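Local atomic coordinates of lipoprotein (Colwellia psychrerythraea, PDB entry 3O0Y), a protein that is a putative lipoprotein of unknown function whose family, DUF885, belongs to the Peptidase_MA clan, suggesting a distant relationship to metallopeptidases. Residues F347-S352 / F430-L435; E357-D362 / K425-F430; S361-Y366 / Y417-R422; G365-V370 / Y384-K389. All blocks are in the same frame, centred on the assembly; numbering follows the deposited sequence.

Contact 1. Residues F347-S352 / F430-L435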
loop_
_atom_site.group_PDB
_atom_site.type_symbol
_atom_site.label_atom_id
_atom_site.label_comp_id
_atom_site.label_asym_id
_atom_site.label_seq_id
_atom_site.Cartn_x
_atom_site.Cartn_y
_atom_site.Cartn_z
ATOM N N PHE A 347 -6.396 29.210 -0.144
ATOM C CA PHE A 347 -6.119 27.769 0.022
ATOM C C PHE A 347 -5.924 27.034 -1.301
ATOM O O PHE A 347 -5.838 25.788 -1.306
ATOM C CB PHE A 347 -7.125 27.061 0.917
ATOM C CG PHE A 347 -7.201 27.621 2.308
ATOM C CD1 PHE A 347 -6.037 27.742 3.079
ATOM C CD2 PHE A 347 -8.409 28.064 2.857
ATOM C CE1 PHE A 347 -6.102 28.273 4.338
ATOM C CE2 PHE A 347 -8.464 28.562 4.120
ATOM C CZ PHE A 347 -7.313 28.715 4.857
ATOM N N LEU A 348 -5.851 27.765 -2.408
ATOM C CA LEU A 348 -5.817 27.110 -3.754
ATOM C C LEU A 348 -4.612 27.577 -4.518
ATOM O O LEU A 348 -4.379 28.816 -4.715
ATOM C CB LEU A 348 -7.066 27.460 -4.550
ATOM C CG LEU A 348 -8.376 26.920 -4.045
ATOM C CD1 LEU A 348 -9.518 27.648 -4.790
ATOM C CD2 LEU A 348 -8.370 25.383 -4.138
ATOM N N TYR A 349 -3.800 26.629 -4.986
ATOM C CA TYR A 349 -2.797 26.936 -5.954
ATOM C C TYR A 349 -3.425 27.226 -7.292
ATOM O O TYR A 349 -4.497 26.667 -7.637
ATOM C CB TYR A 349 -1.798 25.746 -6.097
ATOM C CG TYR A 349 -1.026 25.382 -4.864
ATOM C CD1 TYR A 349 0.055 26.145 -4.479
ATOM C CD2 TYR A 349 -1.422 24.336 -4.055
ATOM C CE1 TYR A 349 0.773 25.819 -3.348
ATOM C CE2 TYR A 349 -0.699 23.967 -2.910
ATOM C CZ TYR A 349 0.382 24.752 -2.562
ATOM O OH TYR A 349 1.089 24.461 -1.420
ATOM N N GLU A 350 -2.762 28.069 -8.058
ATOM C CA GLU A 350 -3.257 28.432 -9.372
ATOM C C GLU A 350 -3.236 27.189 -10.280
ATOM O O GLU A 350 -2.296 26.371 -10.208
ATOM C CB GLU A 350 -2.359 29.561 -9.931
ATOM C CG GLU A 350 -2.680 29.972 -11.332
ATOM C CD GLU A 350 -1.780 31.114 -11.849
ATOM O OE1 GLU A 350 -0.533 30.918 -12.087
ATOM O OE2 GLU A 350 -2.375 32.218 -11.996
ATOM N N ASP A 351 -4.233 27.053 -11.168
ATOM C CA ASP A 351 -4.180 25.933 -12.104
ATOM C C ASP A 351 -3.299 26.311 -13.325
ATOM O O ASP A 351 -3.786 26.845 -14.346
ATOM C CB ASP A 351 -5.597 25.583 -12.507
ATOM C CG ASP A 351 -5.670 24.471 -13.535
ATOM O OD1 ASP A 351 -4.699 23.731 -13.796
ATOM O OD2 ASP A 351 -6.743 24.400 -14.164
ATOM N N SER A 352 -1.985 26.182 -13.144
ATOM C CA SER A 352 -0.995 26.665 -14.110
ATOM C C SER A 352 0.284 25.937 -13.819
ATOM O O SER A 352 0.429 25.286 -12.750
ATOM C CB SER A 352 -0.759 28.162 -13.926
ATOM O OG SER A 352 -0.267 28.450 -12.621
ATOM N N PHE A 430 -4.120 23.649 2.833
ATOM C CA PHE A 430 -4.212 23.213 4.266
ATOM C C PHE A 430 -4.112 21.702 4.463
ATOM O O PHE A 430 -4.072 21.237 5.580
ATOM C CB PHE A 430 -5.478 23.752 4.917
ATOM C CG PHE A 430 -6.768 23.395 4.225
ATOM C CD1 PHE A 430 -7.281 22.121 4.294
ATOM C CD2 PHE A 430 -7.512 24.371 3.568
ATOM C CE1 PHE A 430 -8.466 21.788 3.727
ATOM C CE2 PHE A 430 -8.742 24.052 2.953
ATOM C CZ PHE A 430 -9.235 22.790 3.035
ATOM N N GLY A 431 -4.119 20.933 3.364
ATOM C CA GLY A 431 -3.965 19.486 3.467
ATOM C C GLY A 431 -2.610 18.912 3.090
ATOM O O GLY A 431 -2.345 17.711 3.277
ATOM N N LEU A 432 -1.734 19.765 2.573
ATOM C CA LEU A 432 -0.477 19.283 2.039
ATOM C C LEU A 432 0.581 18.914 3.069
ATOM O O LEU A 432 1.366 18.005 2.809
ATOM C CB LEU A 432 0.041 20.279 1.029
ATOM C CG LEU A 432 1.257 19.911 0.195
ATOM C CD1 LEU A 432 0.987 18.645 -0.638
ATOM C CD2 LEU A 432 1.641 21.138 -0.797
ATOM N N LYS A 433 0.680 19.642 4.177
ATOM C CA LYS A 433 1.660 19.280 5.194
ATOM C C LYS A 433 1.374 17.875 5.693
ATOM O O LYS A 433 2.268 17.000 5.673
ATOM C CB LYS A 433 1.646 20.274 6.376
ATOM C CG LYS A 433 2.461 21.500 6.188
ATOM C CD LYS A 433 2.406 22.345 7.521
ATOM C CE LYS A 433 3.168 23.599 7.463
ATOM N NZ LYS A 433 2.963 24.477 8.652
ATOM N N THR A 434 0.109 17.577 6.065
ATOM C CA THR A 434 -0.140 16.279 6.680
ATOM C C THR A 434 0.144 15.145 5.706
ATOM O O THR A 434 0.691 14.092 6.073
ATOM C CB THR A 434 -1.515 16.194 7.352
ATOM O OG1 THR A 434 -1.430 15.173 8.378
ATOM C CG2 THR A 434 -2.656 15.955 6.326
ATOM N N LEU A 435 -0.206 15.365 4.434
ATOM C CA LEU A 435 0.055 14.349 3.385
ATOM C C LEU A 435 1.551 14.127 3.269
ATOM O O LEU A 435 2.028 12.991 3.136
ATOM C CB LEU A 435 -0.537 14.769 2.086
ATOM C CG LEU A 435 -0.324 13.808 0.923
ATOM C CD1 LEU A 435 -1.085 12.472 1.282
ATOM C CD2 LEU A 435 -0.831 14.436 -0.376
#
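Phe-347 and Phe-430 form a T-shaped (edge-to-face) pair: their ring planes meet at 79° and their centroids are 5.1 Å apart. Phe-430 supplies the edge and Phe-347 the face. Traced outward, Phe-347 CB already packs on Phe-430 CD2 at 3.8 Å, and the closest approach comes at the next atom, where Phe-347 CG lies 3.5 Å from Phe-430 CD2. Phe-347 CD1 is 3.7 Å from Phe-430 CD2, and Phe-347 CD2 is 3.9 Å from the same Phe-430 CD2, with Phe-430 CE2 little farther. The incoming edge therefore covers the root of the ring, offset from its centre, and CE1, CE2 and CZ lie beyond it. Phe-492 of helix 491-515 meets both rings. Phe-430 CG sits between the backbone N and the carbonyl carbon (chi1 56°), which turns the CD2-CE2 edge toward Phe-347. Beside the pair, Leu-432 CD2 touches Tyr-349 OH at 3.4 Å, coming obliquely to the phenol; that hydroxyl is hydrogen-bonded to Asp-362. With an alanine at Phe-347, the Phe-430 edge would probably lose the ring face it packs against, opening a gap between the loop and Phe-492. No hydrogen bond joins the two segments directly, although the Phe-347 backbone pairs with that of Lys-429. The chemistry is thus that of a buried aromatic and aliphatic join, in which the weakly positive C-H rim of one ring faces the pi cloud of the other.

Contact 2. Residues E357-D362 / K425-F430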
loop_
_atom_site.group_PDB
_atom_site.type_symbol
_atom_site.label_atom_id
_atom_site.label_comp_id
_atom_site.label_asym_id
_atom_site.label_seq_id
_atom_site.Cartn_x
_atom_site.Cartn_y
_atom_site.Cartn_z
ATOM N N GLU A 357 4.381 24.340 -9.734
ATOM C CA GLU A 357 5.700 24.571 -9.192
ATOM C C GLU A 357 5.714 25.025 -7.751
ATOM O O GLU A 357 6.624 24.621 -6.952
ATOM C CB GLU A 357 6.483 25.624 -10.058
ATOM C CG GLU A 357 6.904 25.086 -11.438
ATOM C CD GLU A 357 7.439 26.161 -12.410
ATOM O OE1 GLU A 357 7.157 27.385 -12.228
ATOM O OE2 GLU A 357 8.102 25.713 -13.426
ATOM N N GLU A 358 4.747 25.843 -7.392
ATOM C CA GLU A 358 4.610 26.321 -6.020
ATOM C C GLU A 358 4.284 25.161 -5.095
ATOM O O GLU A 358 4.875 25.010 -4.030
ATOM C CB GLU A 358 3.548 27.419 -5.899
ATOM C CG GLU A 358 3.598 28.075 -4.482
ATOM C CD GLU A 358 2.508 29.107 -4.227
ATOM O OE1 GLU A 358 1.733 29.398 -5.131
ATOM O OE2 GLU A 358 2.379 29.537 -3.071
ATOM N N LEU A 359 3.325 24.315 -5.480
ATOM C CA LEU A 359 2.997 23.168 -4.711
ATOM C C LEU A 359 4.218 22.285 -4.472
ATOM O O LEU A 359 4.507 21.875 -3.353
ATOM C CB LEU A 359 1.841 22.415 -5.391
ATOM C CG LEU A 359 1.183 21.283 -4.679
ATOM C CD1 LEU A 359 -0.182 20.849 -5.444
ATOM C CD2 LEU A 359 2.144 20.095 -4.524
ATOM N N LEU A 360 4.968 21.996 -5.529
ATOM C CA LEU A 360 6.142 21.126 -5.414
ATOM C C LEU A 360 7.244 21.742 -4.548
ATOM O O LEU A 360 7.867 21.025 -3.761
ATOM C CB LEU A 360 6.670 20.755 -6.793
ATOM C CG LEU A 360 5.794 19.738 -7.585
ATOM C CD1 LEU A 360 6.225 19.771 -9.086
ATOM C CD2 LEU A 360 5.861 18.379 -7.029
ATOM N N SER A 361 7.420 23.064 -4.645
ATOM C CA SER A 361 8.396 23.765 -3.802
ATOM C C SER A 361 7.974 23.737 -2.365
ATOM O O SER A 361 8.801 23.576 -1.446
ATOM C CB SER A 361 8.604 25.228 -4.236
ATOM O OG SER A 361 9.096 25.139 -5.586
ATOM N N ASP A 362 6.692 23.941 -2.147
ATOM C CA ASP A 362 6.168 23.853 -0.770
ATOM C C ASP A 362 6.397 22.486 -0.141
ATOM O O ASP A 362 6.896 22.377 1.033
ATOM C CB ASP A 362 4.662 24.182 -0.694
ATOM C CG ASP A 362 4.351 25.696 -0.890
ATOM O OD1 ASP A 362 5.285 26.589 -0.839
ATOM O OD2 ASP A 362 3.127 25.997 -1.060
ATOM N N LYS A 425 -7.966 21.851 -7.024
ATOM C CA LYS A 425 -9.033 21.869 -6.017
ATOM C C LYS A 425 -8.935 20.664 -5.081
ATOM O O LYS A 425 -9.401 20.717 -3.936
ATOM C CB LYS A 425 -10.432 21.947 -6.653
ATOM C CG LYS A 425 -10.578 22.891 -7.857
ATOM C CD LYS A 425 -10.429 24.366 -7.492
ATOM C CE LYS A 425 -11.293 25.346 -8.373
ATOM N NZ LYS A 425 -12.449 24.666 -9.049
ATOM N N ALA A 426 -8.280 19.604 -5.547
ATOM C CA ALA A 426 -8.030 18.387 -4.792
ATOM C C ALA A 426 -6.752 18.479 -3.920
ATOM O O ALA A 426 -6.399 17.550 -3.248
ATOM C CB ALA A 426 -7.940 17.183 -5.777
ATOM N N ASN A 427 -6.045 19.594 -4.030
ATOM C CA ASN A 427 -4.800 19.882 -3.295
ATOM C C ASN A 427 -4.866 21.155 -2.501
ATOM O O ASN A 427 -4.004 22.025 -2.656
ATOM C CB ASN A 427 -3.636 19.988 -4.277
ATOM C CG ASN A 427 -3.237 18.620 -4.893
ATOM O OD1 ASN A 427 -3.606 18.294 -6.054
ATOM N ND2 ASN A 427 -2.517 17.857 -4.152
ATOM N N PRO A 428 -5.915 21.304 -1.687
ATOM C CA PRO A 428 -5.989 22.531 -0.909
ATOM C C PRO A 428 -4.717 22.700 -0.088
ATOM O O PRO A 428 -4.146 21.757 0.471
ATOM C CB PRO A 428 -7.180 22.296 0.020
ATOM C CG PRO A 428 -7.313 20.809 0.166
ATOM C CD PRO A 428 -6.900 20.296 -1.243
ATOM N N LYS A 429 -4.278 23.936 0.050
ATOM C CA LYS A 429 -3.040 24.155 0.743
ATOM C C LYS A 429 -2.993 23.597 2.156
ATOM O O LYS A 429 -1.894 23.231 2.627
ATOM C CB LYS A 429 -2.659 25.606 0.784
ATOM C CG LYS A 429 -2.466 26.214 -0.663
ATOM C CD LYS A 429 -1.837 27.589 -0.565
ATOM C CE LYS A 429 -1.681 28.240 -1.954
ATOM N NZ LYS A 429 -0.948 29.536 -1.880
ATOM N N PHE A 430 -4.120 23.649 2.833
ATOM C CA PHE A 430 -4.212 23.213 4.266
ATOM C C PHE A 430 -4.112 21.702 4.463
ATOM O O PHE A 430 -4.072 21.237 5.580
ATOM C CB PHE A 430 -5.478 23.752 4.917
ATOM C CG PHE A 430 -6.768 23.395 4.225
ATOM C CD1 PHE A 430 -7.281 22.121 4.294
ATOM C CD2 PHE A 430 -7.512 24.371 3.568
ATOM C CE1 PHE A 430 -8.466 21.788 3.727
ATOM C CE2 PHE A 430 -8.742 24.052 2.953
ATOM C CZ PHE A 430 -9.235 22.790 3.035
HETATM O O HOH W 1 1.943 28.404 -0.732
#
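Leu-359 and Lys-429 mark the closest approach of the two backbones, with CA atoms 8.2 Å apart, so the segments meet through side chains alone. Residues 357-362 are regular helix, with Asp-362 N bonded to Glu-358 O; residues 425-430 leave a short 3-10 turn and run on as loop. On the inner side, Leu-359 CD1 rests 3.7 Å from Asn-427 CB, the two side chains crossing at about a right angle. Leu-359 also touches Tyr-349 and Leu-421, which extends this contact. On the outer side, Glu-358 OE2 faces Lys-429 NZ in a long salt bridge of 3.5 Å. The lysine spans the gap by being extended beyond CG, and the glutamate is extended as well, with CG anti to the backbone N (chi1 -170°). A water lies at hydrogen-bonding distance from both helix carboxylates, 2.6 Å from Glu-358 OE2 and 2.7 Å from Asp-362 OD2, and has a weak bond to Lys-429 NZ. The lysine charge would probably ease the mutual repulsion of these two acids, which stand four residues apart on one helix face. The arrangement is that of a helix packed against an irregular connection, with a leucine resting on the CB of Asn-427 within and a charged pair on the outer side, where the connection leads from strand 416-419 into helix 432-439.

Contact 3. Residues S361-Y366 / Y417-R422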
loop_
_atom_site.group_PDB
_atom_site.type_symbol
_atom_site.label_atom_id
_atom_site.label_comp_id
_atom_site.label_asym_id
_atom_site.label_seq_id
_atom_site.Cartn_x
_atom_site.Cartn_y
_atom_site.Cartn_z
ATOM N N SER A 361 7.420 23.064 -4.645
ATOM C CA SER A 361 8.396 23.765 -3.802
ATOM C C SER A 361 7.974 23.737 -2.365
ATOM O O SER A 361 8.801 23.576 -1.446
ATOM C CB SER A 361 8.604 25.228 -4.236
ATOM O OG SER A 361 9.096 25.139 -5.586
ATOM N N ASP A 362 6.692 23.941 -2.147
ATOM C CA ASP A 362 6.168 23.853 -0.770
ATOM C C ASP A 362 6.397 22.486 -0.141
ATOM O O ASP A 362 6.896 22.377 1.033
ATOM C CB ASP A 362 4.662 24.182 -0.694
ATOM C CG ASP A 362 4.351 25.696 -0.890
ATOM O OD1 ASP A 362 5.285 26.589 -0.839
ATOM O OD2 ASP A 362 3.127 25.997 -1.060
ATOM N N ILE A 363 6.061 21.429 -0.877
ATOM C CA ILE A 363 6.348 20.047 -0.424
ATOM C C ILE A 363 7.794 19.830 -0.060
ATOM O O ILE A 363 8.117 19.294 1.018
ATOM C CB ILE A 363 6.080 18.983 -1.496
ATOM C CG1 ILE A 363 4.648 18.754 -1.571
ATOM C CG2 ILE A 363 6.779 17.601 -1.039
ATOM C CD1 ILE A 363 4.337 17.788 -2.800
ATOM N N ASN A 364 8.685 20.231 -0.948
ATOM C CA ASN A 364 10.079 20.046 -0.709
ATOM C C ASN A 364 10.537 20.820 0.548
ATOM O O ASN A 364 11.317 20.312 1.335
ATOM C CB ASN A 364 10.935 20.313 -1.985
ATOM C CG ASN A 364 10.809 19.132 -3.015
ATOM O OD1 ASN A 364 11.239 18.089 -2.677
ATOM N ND2 ASN A 364 9.939 19.235 -4.103
ATOM N N GLY A 365 10.036 22.026 0.754
ATOM C CA GLY A 365 10.313 22.778 1.930
ATOM C C GLY A 365 9.790 22.108 3.204
ATOM O O GLY A 365 10.466 22.144 4.264
ATOM N N TYR A 366 8.607 21.519 3.115
ATOM C CA TYR A 366 8.066 20.838 4.279
ATOM C C TYR A 366 8.964 19.676 4.697
ATOM O O TYR A 366 9.138 19.425 5.917
ATOM C CB TYR A 366 6.635 20.343 4.085
ATOM C CG TYR A 366 5.578 21.384 3.793
ATOM C CD1 TYR A 366 5.664 22.672 4.311
ATOM C CD2 TYR A 366 4.502 21.075 2.969
ATOM C CE1 TYR A 366 4.699 23.619 3.997
ATOM C CE2 TYR A 366 3.507 22.006 2.669
ATOM C CZ TYR A 366 3.620 23.294 3.186
ATOM O OH TYR A 366 2.657 24.281 2.942
ATOM N N TYR A 417 7.913 9.881 -2.971
ATOM C CA TYR A 417 6.663 10.471 -2.613
ATOM C C TYR A 417 6.072 10.994 -3.908
ATOM O O TYR A 417 6.560 11.925 -4.515
ATOM C CB TYR A 417 6.887 11.553 -1.549
ATOM C CG TYR A 417 5.747 12.536 -1.262
ATOM C CD1 TYR A 417 4.438 12.281 -1.555
ATOM C CD2 TYR A 417 6.030 13.682 -0.549
ATOM C CE1 TYR A 417 3.438 13.203 -1.231
ATOM C CE2 TYR A 417 5.025 14.612 -0.266
ATOM C CZ TYR A 417 3.743 14.347 -0.582
ATOM O OH TYR A 417 2.749 15.243 -0.263
ATOM N N TRP A 418 5.017 10.307 -4.336
ATOM C CA TRP A 418 4.268 10.684 -5.481
ATOM C C TRP A 418 3.106 11.599 -5.119
ATOM O O TRP A 418 2.335 11.322 -4.167
ATOM C CB TRP A 418 3.672 9.492 -6.163
ATOM C CG TRP A 418 4.651 8.538 -6.685
ATOM C CD1 TRP A 418 5.196 7.516 -5.972
ATOM C CD2 TRP A 418 5.260 8.493 -8.000
ATOM N NE1 TRP A 418 6.087 6.803 -6.767
ATOM C CE2 TRP A 418 6.160 7.392 -8.002
ATOM C CE3 TRP A 418 5.154 9.275 -9.142
ATOM C CZ2 TRP A 418 6.943 7.062 -9.119
ATOM C CZ3 TRP A 418 5.931 8.982 -10.255
ATOM C CH2 TRP A 418 6.813 7.848 -10.239
ATOM N N ILE A 419 2.991 12.684 -5.868
ATOM C CA ILE A 419 1.892 13.638 -5.690
ATOM C C ILE A 419 1.044 13.783 -6.949
ATOM O O ILE A 419 1.592 13.863 -8.043
ATOM C CB ILE A 419 2.487 15.020 -5.208
ATOM C CG1 ILE A 419 1.366 15.979 -4.880
ATOM C CG2 ILE A 419 3.445 15.580 -6.223
ATOM C CD1 ILE A 419 0.594 15.652 -3.608
ATOM N N ASN A 420 -0.297 13.809 -6.804
ATOM C CA ASN A 420 -1.202 13.968 -7.958
ATOM C C ASN A 420 -1.492 15.433 -8.226
ATOM O O ASN A 420 -2.104 16.104 -7.369
ATOM C CB ASN A 420 -2.512 13.276 -7.659
ATOM C CG ASN A 420 -3.308 13.045 -8.879
ATOM O OD1 ASN A 420 -3.406 13.901 -9.746
ATOM N ND2 ASN A 420 -3.905 11.859 -8.981
ATOM N N LEU A 421 -0.956 15.966 -9.321
ATOM C CA LEU A 421 -1.179 17.361 -9.678
ATOM C C LEU A 421 -2.328 17.586 -10.665
ATOM O O LEU A 421 -2.451 18.695 -11.248
ATOM C CB LEU A 421 0.118 17.934 -10.183
ATOM C CG LEU A 421 1.407 17.791 -9.381
ATOM C CD1 LEU A 421 2.557 18.374 -10.178
ATOM C CD2 LEU A 421 1.142 18.476 -8.028
ATOM N N ARG A 422 -3.197 16.583 -10.830
ATOM C CA ARG A 422 -4.269 16.758 -11.831
ATOM C C ARG A 422 -5.174 17.955 -11.553
ATOM O O ARG A 422 -5.465 18.760 -12.480
ATOM C CB ARG A 422 -5.157 15.536 -11.909
ATOM C CG ARG A 422 -6.256 15.566 -13.001
ATOM C CD ARG A 422 -7.201 14.336 -12.965
ATOM N NE ARG A 422 -8.334 14.525 -12.049
ATOM C CZ ARG A 422 -8.483 13.972 -10.827
ATOM N NH1 ARG A 422 -7.618 13.092 -10.306
ATOM N NH2 ARG A 422 -9.566 14.282 -10.125
#
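Ile-363 points from its helix at the strand and meets two side chains, Tyr-417 and Ile-419, with different branches. Its CG2 methyl, anti to the backbone N, approaches the Tyr-417 ring obliquely and comes closest to Tyr-417 CE2, at 3.6 Å. The other branch starts beside the backbone N (chi1 -78°) and is extended at chi2 (173°), which carries CD1 onward between the phenol end and the second isoleucine: Ile-363 CD1 is 3.9 Å from Tyr-417 OH and 4.1 Å from Ile-419 CG1. Ile-363 and Tyr-417 come from opposite directions, whereas the two isoleucines meet tip to tip. The nearest backbones, at Ile-363 and Ile-419, still stand 9.4 Å apart between CA atoms, a spacing filled by side chains.

This is helix-on-sheet packing. Strand 416-419 is the middle strand of a three-stranded mixed sheet, parallel to 387-390 and antiparallel to 402-405, and helix 353-373 covers the face onto which Tyr-417 and Ile-419 project. Between them in sequence, Trp-418 turns elsewhere and makes a cation-pi contact with Arg-150. Tyr-417 OH is hydrogen-bonded to Thr-436 OG1, so the same ring also ties the strand to helix 432-439. Replacing Tyr-417 by a serine would probably open a gap beside both branches of Ile-363 and leave the Thr-436 hydroxyl without this partner. Farther along, Asn-420 OD1 accepts from Arg-422 N at 2.9 Å, in the carbonyl plane, forming an Asx turn; Asn-420 ND2 bonds to the carbonyl oxygens of Gln-396 and Pro-400.

Contact 4. Residues G365-V370 / Y384-K389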
loop_
_atom_site.group_PDB
_atom_site.type_symbol
_atom_site.label_atom_id
_atom_site.label_comp_id
_atom_site.label_asym_id
_atom_site.label_seq_id
_atom_site.Cartn_x
_atom_site.Cartn_y
_atom_site.Cartn_z
ATOM N N GLY A 365 10.036 22.026 0.754
ATOM C CA GLY A 365 10.313 22.778 1.930
ATOM C C GLY A 365 9.790 22.108 3.204
ATOM O O GLY A 365 10.466 22.144 4.264
ATOM N N TYR A 366 8.607 21.519 3.115
ATOM C CA TYR A 366 8.066 20.838 4.279
ATOM C C TYR A 366 8.964 19.676 4.697
ATOM O O TYR A 366 9.138 19.425 5.917
ATOM C CB TYR A 366 6.635 20.343 4.085
ATOM C CG TYR A 366 5.578 21.384 3.793
ATOM C CD1 TYR A 366 5.664 22.672 4.311
ATOM C CD2 TYR A 366 4.502 21.075 2.969
ATOM C CE1 TYR A 366 4.699 23.619 3.997
ATOM C CE2 TYR A 366 3.507 22.006 2.669
ATOM C CZ TYR A 366 3.620 23.294 3.186
ATOM O OH TYR A 366 2.657 24.281 2.942
ATOM N N ILE A 367 9.413 18.886 3.720
ATOM C CA ILE A 367 10.300 17.704 4.000
ATOM C C ILE A 367 11.559 18.178 4.652
ATOM O O ILE A 367 11.962 17.622 5.685
ATOM C CB ILE A 367 10.590 16.894 2.740
ATOM C CG1 ILE A 367 9.305 16.352 2.207
ATOM C CG2 ILE A 367 11.619 15.738 3.053
ATOM C CD1 ILE A 367 9.456 15.656 0.867
ATOM N N THR A 368 12.203 19.215 4.105
ATOM C CA THR A 368 13.459 19.695 4.624
ATOM C C THR A 368 13.321 20.156 6.076
ATOM O O THR A 368 14.204 19.858 6.934
ATOM C CB THR A 368 14.009 20.849 3.713
ATOM O OG1 THR A 368 14.176 20.305 2.404
ATOM C CG2 THR A 368 15.310 21.435 4.261
ATOM N N GLU A 369 12.293 20.965 6.326
ATOM C CA GLU A 369 12.079 21.510 7.645
ATOM C C GLU A 369 11.821 20.403 8.677
ATOM O O GLU A 369 12.401 20.410 9.732
ATOM C CB GLU A 369 10.939 22.514 7.615
ATOM C CG GLU A 369 10.529 23.050 8.979
ATOM C CD GLU A 369 9.203 23.890 8.852
ATOM O OE1 GLU A 369 8.184 23.454 8.171
ATOM O OE2 GLU A 369 9.240 25.024 9.364
ATOM N N VAL A 370 10.887 19.499 8.414
ATOM C CA VAL A 370 10.524 18.501 9.424
ATOM C C VAL A 370 11.693 17.555 9.687
ATOM O O VAL A 370 11.881 17.116 10.784
ATOM C CB VAL A 370 9.236 17.733 9.075
ATOM C CG1 VAL A 370 9.403 16.747 7.817
ATOM C CG2 VAL A 370 8.716 17.010 10.351
ATOM N N TYR A 384 18.672 6.076 3.015
ATOM C CA TYR A 384 17.977 6.371 1.784
ATOM C C TYR A 384 17.325 7.749 1.875
ATOM O O TYR A 384 16.845 8.096 2.932
ATOM C CB TYR A 384 16.861 5.368 1.514
ATOM C CG TYR A 384 17.269 3.946 1.521
ATOM C CD1 TYR A 384 17.456 3.237 0.315
ATOM C CD2 TYR A 384 17.296 3.215 2.705
ATOM C CE1 TYR A 384 17.771 1.894 0.345
ATOM C CE2 TYR A 384 17.622 1.844 2.717
ATOM C CZ TYR A 384 17.868 1.218 1.518
ATOM O OH TYR A 384 18.133 -0.123 1.485
ATOM N N GLN A 385 17.476 8.552 0.818
ATOM C CA GLN A 385 16.907 9.890 0.815
ATOM C C GLN A 385 15.684 9.865 -0.078
ATOM O O GLN A 385 15.784 9.452 -1.212
ATOM C CB GLN A 385 17.898 10.920 0.265
ATOM C CG GLN A 385 18.891 11.403 1.312
ATOM C CD GLN A 385 19.243 12.913 1.155
ATOM O OE1 GLN A 385 19.119 13.519 0.051
ATOM N NE2 GLN A 385 19.683 13.521 2.264
ATOM N N VAL A 386 14.582 10.431 0.371
ATOM C CA VAL A 386 13.370 10.433 -0.400
ATOM C C VAL A 386 13.389 11.475 -1.521
ATOM O O VAL A 386 14.075 12.498 -1.420
ATOM C CB VAL A 386 12.156 10.743 0.545
ATOM C CG1 VAL A 386 12.184 12.206 1.053
ATOM C CG2 VAL A 386 10.826 10.466 -0.133
ATOM N N GLU A 387 12.673 11.183 -2.578
ATOM C CA GLU A 387 12.503 12.111 -3.681
ATOM C C GLU A 387 11.012 12.318 -3.945
ATOM O O GLU A 387 10.217 11.432 -3.706
ATOM C CB GLU A 387 13.173 11.598 -4.950
ATOM C CG GLU A 387 14.691 11.511 -4.749
ATOM C CD GLU A 387 15.495 11.227 -6.029
ATOM O OE1 GLU A 387 14.899 11.224 -7.171
ATOM O OE2 GLU A 387 16.713 10.951 -5.823
ATOM N N VAL A 388 10.667 13.498 -4.441
ATOM C CA VAL A 388 9.265 13.824 -4.753
ATOM C C VAL A 388 9.054 13.824 -6.275
ATOM O O VAL A 388 9.856 14.504 -6.999
ATOM C CB VAL A 388 8.903 15.191 -4.191
ATOM C CG1 VAL A 388 7.438 15.593 -4.584
ATOM C CG2 VAL A 388 9.081 15.223 -2.642
ATOM N N LYS A 389 8.004 13.153 -6.784
ATOM C CA LYS A 389 7.623 13.120 -8.192
ATOM C C LYS A 389 6.112 13.301 -8.339
ATOM O O LYS A 389 5.370 12.889 -7.483
ATOM C CB LYS A 389 7.956 11.792 -8.850
ATOM C CG LYS A 389 9.461 11.536 -9.010
ATOM C CD LYS A 389 9.770 10.195 -9.791
ATOM C CE LYS A 389 9.540 10.279 -11.307
ATOM N NZ LYS A 389 10.022 9.042 -12.177
#
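Two valines, Val-386 and Val-388, share the side chain of Ile-367, each taking a different branch. The isoleucine sets CG1 beside the backbone N (chi1 -62°) and extends it to CD1, while CG2 stands anti to the N; its two ends thus splay along the course of the opposing segment. Ile-367 CD1 reaches Val-388 CG2 at 3.6 Å, and these side chains slide past one another in opposite directions. Ile-367 CG2 meets Val-386 CG1 more loosely, at 4.1 Å, tip to tip. The valines differ in rotamer. In Val-388 the touching CG2 is beside the N, with CG1 anti to it (chi1 177°). In Val-386 the touching CG1 lies between N and carbonyl carbon (chi1 69°), and CG2 is the anti branch.

The contact joins helix 353-373 to strand 387-390, an outermost strand of the mixed sheet within this chain, hydrogen-bonded along its parallel neighbour 416-419. Val-386 and Val-388 both send their CB atoms toward the helix, while Glu-387 between them is directed away, the pattern of an extended chain with one covered face. The CA atoms of Ile-367 and Val-386 are 9.0 Å apart, and no hydrogen bond crosses. Ile-367 also touches Thr-436 of helix 432-439. Val-388 also touches Leu-360, Ile-363 and Asn-364 of helix 353-373, and Val-386 borders His-445 on helix 444-452.

Contacts 2, 3 and 4 succeed one another along helix 353-373; the centres of contacts 2 and 3 are about 7 Å apart, and those of 3 and 4 about 9 Å. Contacts 3 and 4 meet neighbouring parallel strands, paired by Tyr-417 N to Glu-387 O at 2.9 Å. Contacts 1 and 2 lie only about 3 Å apart between centres: they share Phe-430, and Tyr-349 OH stands 2.6 Å from Asp-362 OD2. Leu-435 of contact 1 packs on Tyr-417 and Ile-419 of contact 3. Bound glycerol, probably from the crystallisation liquor, comes within about 4 Å of the side chain of Phe-347 and of that of Lys-429.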